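Side-chain contacts in 3',5'-nucleoside bisphosphate phosphatase (Chromobacterium violaceum, PDB 2YB1), which hydrolyses nucleoside 3',5'-bisphosphates to nucleoside 5'-phosphates and orthophosphate, with three manganese ions bound per subunit: residues A[47-52]-A[57-62]; A[184-189]-A[274-279]. All coordinates share one frame; numbering follows the deposited sequence.

Contact 1. Residues A[47-52]-A[57-62]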
loop_
_atom_site.group_PDB
_atom_site.type_symbol
_atom_site.label_atom_id
_atom_site.label_comp_id
_atom_site.label_asym_id
_atom_site.label_seq_id
_atom_site.Cartn_x
_atom_site.Cartn_y
_atom_site.Cartn_z
ATOM N N GLU A 47 7.399 3.130 -15.350
ATOM C CA GLU A 47 6.720 2.192 -16.243
ATOM C C GLU A 47 5.193 2.347 -16.164
ATOM O O GLU A 47 4.501 2.390 -17.195
ATOM C CB GLU A 47 7.115 0.752 -15.914
ATOM C CG GLU A 47 6.419 -0.284 -16.786
ATOM C CD GLU A 47 6.788 -1.711 -16.417
ATOM O OE1 GLU A 47 7.847 -1.924 -15.785
ATOM O OE2 GLU A 47 6.011 -2.623 -16.766
ATOM N N ALA A 48 4.665 2.405 -14.946
ATOM C CA ALA A 48 3.225 2.581 -14.763
ATOM C C ALA A 48 2.746 3.870 -15.427
ATOM O O ALA A 48 1.707 3.883 -16.085
ATOM C CB ALA A 48 2.850 2.573 -13.266
ATOM N N ALA A 49 3.500 4.950 -15.247
ATOM C CA ALA A 49 3.141 6.242 -15.843
ATOM C C ALA A 49 3.078 6.165 -17.369
ATOM O O ALA A 49 2.156 6.683 -18.001
ATOM C CB ALA A 49 4.124 7.344 -15.395
ATOM N N ALA A 50 4.067 5.519 -17.966
ATOM C CA ALA A 50 4.095 5.370 -19.412
ATOM C C ALA A 50 2.915 4.528 -19.897
ATOM O O ALA A 50 2.293 4.830 -20.929
ATOM C CB ALA A 50 5.424 4.745 -19.859
ATOM N N ALA A 51 2.621 3.458 -19.161
ATOM C CA ALA A 51 1.511 2.580 -19.509
ATOM C C ALA A 51 0.167 3.312 -19.385
ATOM O O ALA A 51 -0.711 3.172 -20.244
ATOM C CB ALA A 51 1.539 1.315 -18.642
ATOM N N ALA A 52 0.012 4.109 -18.329
ATOM C CA ALA A 52 -1.213 4.887 -18.149
ATOM C C ALA A 52 -1.397 5.937 -19.258
ATOM O O ALA A 52 -2.468 6.027 -19.859
ATOM C CB ALA A 52 -1.246 5.547 -16.755
ATOM N N ILE A 57 -4.937 7.602 -19.672
ATOM C CA ILE A 57 -5.393 7.632 -18.274
ATOM C C ILE A 57 -4.519 8.521 -17.391
ATOM O O ILE A 57 -3.321 8.257 -17.235
ATOM C CB ILE A 57 -5.353 6.215 -17.652
ATOM C CG1 ILE A 57 -6.158 5.215 -18.496
ATOM C CG2 ILE A 57 -5.835 6.249 -16.197
ATOM C CD1 ILE A 57 -5.898 3.740 -18.142
ATOM N N PRO A 58 -5.114 9.569 -16.791
ATOM C CA PRO A 58 -4.372 10.388 -15.821
ATOM C C PRO A 58 -3.801 9.534 -14.690
ATOM O O PRO A 58 -4.436 8.558 -14.255
ATOM C CB PRO A 58 -5.443 11.344 -15.276
ATOM C CG PRO A 58 -6.415 11.480 -16.413
ATOM C CD PRO A 58 -6.476 10.090 -17.026
ATOM N N PHE A 59 -2.620 9.920 -14.207
ATOM C CA PHE A 59 -1.848 9.084 -13.304
ATOM C C PHE A 59 -1.194 9.931 -12.224
ATOM O O PHE A 59 -0.753 11.054 -12.483
ATOM C CB PHE A 59 -0.775 8.302 -14.097
ATOM C CG PHE A 59 0.052 7.369 -13.254
ATOM C CD1 PHE A 59 -0.430 6.118 -12.912
ATOM C CD2 PHE A 59 1.313 7.749 -12.794
ATOM C CE1 PHE A 59 0.326 5.252 -12.122
ATOM C CE2 PHE A 59 2.077 6.886 -12.011
ATOM C CZ PHE A 59 1.585 5.641 -11.672
ATOM N N LEU A 60 -1.151 9.384 -11.009
ATOM C CA LEU A 60 -0.405 9.969 -9.901
ATOM C C LEU A 60 0.687 9.017 -9.429
ATOM O O LEU A 60 0.424 7.842 -9.210
ATOM C CB LEU A 60 -1.354 10.228 -8.729
ATOM C CG LEU A 60 -2.271 11.437 -8.856
ATOM C CD1 LEU A 60 -3.471 11.243 -7.963
ATOM C CD2 LEU A 60 -1.478 12.706 -8.458
ATOM N N ASN A 61 1.909 9.521 -9.273
ATOM C CA ASN A 61 2.962 8.792 -8.572
ATOM C C ASN A 61 2.555 8.467 -7.135
ATOM O O ASN A 61 2.098 9.348 -6.406
ATOM C CB ASN A 61 4.249 9.625 -8.526
ATOM C CG ASN A 61 4.885 9.802 -9.897
ATOM O OD1 ASN A 61 5.434 10.866 -10.206
ATOM N ND2 ASN A 61 4.827 8.763 -10.717
ATOM N N GLY A 62 2.785 7.230 -6.699
ATOM C CA GLY A 62 2.353 6.834 -5.367
ATOM C C GLY A 62 3.336 5.890 -4.707
ATOM O O GLY A 62 4.283 5.420 -5.338
#

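Contact 2. Residues A[184-189]-A[274-279]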
loop_
_atom_site.group_PDB
_atom_site.type_symbol
_atom_site.label_atom_id
_atom_site.label_comp_id
_atom_site.label_asym_id
_atom_site.label_seq_id
_atom_site.Cartn_x
_atom_site.Cartn_y
_atom_site.Cartn_z
ATOM N N GLY A 184 6.540 16.552 -2.140
ATOM C CA GLY A 184 5.480 17.283 -2.822
ATOM C C GLY A 184 4.141 16.562 -2.850
ATOM O O GLY A 184 3.207 17.006 -3.503
ATOM N N GLY A 185 4.034 15.447 -2.141
ATOM C CA GLY A 185 2.800 14.680 -2.153
ATOM C C GLY A 185 1.945 14.882 -0.911
ATOM O O GLY A 185 2.297 15.650 0.001
ATOM N N MET A 186 0.806 14.191 -0.885
ATOM C CA MET A 186 -0.054 14.140 0.291
ATOM C C MET A 186 0.077 12.763 0.953
ATOM O O MET A 186 0.138 11.740 0.264
ATOM C CB MET A 186 -1.513 14.421 -0.098
ATOM C CG MET A 186 -1.757 15.877 -0.524
ATOM S SD MET A 186 -3.457 16.175 -1.030
ATOM C CE MET A 186 -4.298 16.221 0.573
ATOM N N ALA A 187 0.169 12.749 2.284
ATOM C CA ALA A 187 0.232 11.501 3.044
ATOM C C ALA A 187 -1.185 11.034 3.383
ATOM O O ALA A 187 -2.081 11.857 3.620
ATOM C CB ALA A 187 1.059 11.675 4.305
ATOM N N VAL A 188 -1.377 9.716 3.373
ATOM C CA VAL A 188 -2.697 9.109 3.535
ATOM C C VAL A 188 -2.608 7.882 4.448
ATOM O O VAL A 188 -1.819 6.979 4.192
ATOM C CB VAL A 188 -3.253 8.637 2.153
ATOM C CG1 VAL A 188 -4.624 7.968 2.307
ATOM C CG2 VAL A 188 -3.299 9.788 1.153
ATOM N N ILE A 189 -3.427 7.829 5.496
ATOM C CA ILE A 189 -3.482 6.626 6.321
ATOM C C ILE A 189 -4.227 5.558 5.527
ATOM O O ILE A 189 -5.392 5.745 5.146
ATOM C CB ILE A 189 -4.231 6.873 7.639
ATOM C CG1 ILE A 189 -3.429 7.824 8.541
ATOM C CG2 ILE A 189 -4.501 5.543 8.349
ATOM C CD1 ILE A 189 -4.216 8.333 9.742
ATOM N N ARG A 274 -9.297 15.728 -5.888
ATOM C CA ARG A 274 -9.519 17.132 -6.210
ATOM C C ARG A 274 -8.356 18.020 -5.740
ATOM O O ARG A 274 -8.087 19.072 -6.329
ATOM C CB ARG A 274 -10.846 17.614 -5.630
ATOM C CG ARG A 274 -12.041 16.854 -6.187
ATOM C CD ARG A 274 -13.351 17.391 -5.638
ATOM N NE ARG A 274 -14.496 16.574 -6.042
ATOM C CZ ARG A 274 -15.697 16.642 -5.469
ATOM N NH1 ARG A 274 -15.909 17.486 -4.462
ATOM N NH2 ARG A 274 -16.684 15.860 -5.894
ATOM N N GLU A 275 -7.679 17.595 -4.678
ATOM C CA GLU A 275 -6.547 18.346 -4.119
ATOM C C GLU A 275 -5.201 17.989 -4.767
ATOM O O GLU A 275 -4.192 18.662 -4.553
ATOM C CB GLU A 275 -6.459 18.101 -2.607
ATOM C CG GLU A 275 -7.793 18.312 -1.863
ATOM C CD GLU A 275 -8.442 19.646 -2.202
ATOM O OE1 GLU A 275 -7.702 20.638 -2.388
ATOM O OE2 GLU A 275 -9.689 19.696 -2.295
ATOM N N LEU A 276 -5.179 16.895 -5.521
ATOM C CA LEU A 276 -3.952 16.429 -6.162
ATOM C C LEU A 276 -3.836 16.817 -7.637
ATOM O O LEU A 276 -2.910 16.366 -8.333
ATOM C CB LEU A 276 -3.788 14.912 -5.978
ATOM C CG LEU A 276 -3.524 14.469 -4.530
ATOM C CD1 LEU A 276 -3.922 13.015 -4.316
ATOM C CD2 LEU A 276 -2.077 14.712 -4.118
ATOM N N GLU A 277 -4.787 17.610 -8.128
ATOM C CA GLU A 277 -4.860 17.882 -9.565
ATOM C C GLU A 277 -3.581 18.446 -10.178
ATOM O O GLU A 277 -3.237 18.107 -11.314
ATOM C CB GLU A 277 -6.068 18.750 -9.892
ATOM C CG GLU A 277 -7.373 17.989 -9.682
ATOM C CD GLU A 277 -8.596 18.773 -10.097
ATOM O OE1 GLU A 277 -8.433 19.907 -10.592
ATOM O OE2 GLU A 277 -9.721 18.247 -9.920
ATOM N N ALA A 278 -2.878 19.300 -9.438
ATOM C CA ALA A 278 -1.623 19.869 -9.938
ATOM C C ALA A 278 -0.504 18.829 -10.046
ATOM O O ALA A 278 0.502 19.064 -10.717
ATOM C CB ALA A 278 -1.176 21.029 -9.064
ATOM N N ARG A 279 -0.657 17.700 -9.359
ATOM C CA ARG A 279 0.349 16.637 -9.425
ATOM C C ARG A 279 -0.000 15.525 -10.399
ATOM O O ARG A 279 0.809 14.628 -10.627
ATOM C CB ARG A 279 0.564 16.015 -8.045
ATOM C CG ARG A 279 0.991 17.010 -7.005
ATOM C CD ARG A 279 2.476 17.355 -7.147
ATOM N NE ARG A 279 2.852 18.198 -6.024
ATOM C CZ ARG A 279 3.078 19.508 -6.100
ATOM N NH1 ARG A 279 3.030 20.131 -7.272
ATOM N NH2 ARG A 279 3.382 20.187 -4.994
HETATM O O HOH W 1 2.753 20.191 -2.180
#

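Contact 1. Residues A[47-52]-A[57-62]
Ala48, Ala49 and Ala52, on one side of helix 45-54, pack against Phe59 of strand 59-69; helix and strand belong to the beta-alpha-beta unit 33-36, 45-54, 59-69 of the PHP domain. The two short axes run almost antiparallel, at 171°, and come within 8.8 Å of each other, a spacing consistent with the small alanine side chains on this side of the helix. The Phe59 ring is the tightly packed part. Its CG stands anti to the backbone N (chi1 -178°), which carries the ring out toward the helix. One face is then covered by helix backbone: Ala49 CA makes a CH-pi contact 4.1 Å from the centroid of the Phe59 ring, lying over the face but displaced toward the rim. The far end of the ring meets Ala48, with CB 3.7 Å from Phe59 CZ, while Ala52 CB comes in obliquely near the ring's root, 3.9 Å from Phe59 CB. Behind Ala48 the layer continues into Ile23 of helix 19-27 and Leu36 of strand 33-36, so this side is buried. The solvent side is looser: Ala50 and Glu47 are exposed, and Glu47 extends away from the strand, with OE2 hydrogen-bonded to Thr20 OG1. Ala49, partly exposed, sits at the transition. Across the turn between helix and strand, Ile57 N donates to Ala52 O over 2.9 Å; the bond is nearly straight at N-H (165°), but the donor stands above the carbonyl plane of Ala52.

Contact 2. Residues A[184-189]-A[274-279]
Strand 186-189 brings Met186 opposite Leu276 of the C-terminal segment 274-279, their CA atoms 7.9 Å apart, while Gly184, preceding the strand, closes the previous helix in a Schellman motif with positive phi (91°). Two separate patches hold the segments together, one apolar and one polar. In the apolar patch the side chains of Met186 and Leu276 cross at a slant. The end of the leucine does the touching: its CD2 lies 3.7 Å from Met186 SD and 3.8 Å from Met186 CG, so one methyl sits against CG and SD of the thioether. Met186 SD also meets Glu275 CB at 3.9 Å. Only the base of Glu275 takes part, since a bend at chi2 leads its carboxylate away. Tyr242 of strand 242-246 touches both Met186 and Glu275, and Leu79 of strand 72-79 adjoins Leu276.

The polar patch joins exposed Arg279 to partly exposed Gly184. Arg279 folds back at chi2 (-78°) and presents the edge of its guanidinium to the backbone of Gly184: NE donates to Gly184 O over 2.8 Å in an almost straight bond (177°). The acceptor lies in the guanidinium plane, although NE is tilted out of the carbonyl plane. A water accepts from Arg279 NH2 at 2.9 Å and gives a weak, longer bond to the same Gly184 O, bridging the two groups. Helix 173-182, ended by the Schellman motif, thus runs into inner strand 186-189 of the PHP-domain sheet, and the C-terminal segment packs on that helix-to-strand junction through Leu276 and Arg279.

From the N terminus, contact 1 comes first and is local: 47-52 and 57-62 close the short connection from helix 45-54 into strand 59-69. Contact 2 opens only after contact 1 is complete, so the two stand in series and neither nests in nor crosses the other. Contact 2 closes a much longer loop of 84 residues, bringing the C-terminal segment 274-279 back to the beginning of strand 186-189. Both reach the same mixed sheet, in which strand 72-79 separates strands 59-69 and 186-189. Their centres are 15 Å apart, yet they touch: Leu60 CD2 packs 3.7 Å from Arg279 O, linking the C-terminal segment to the strand of contact 1.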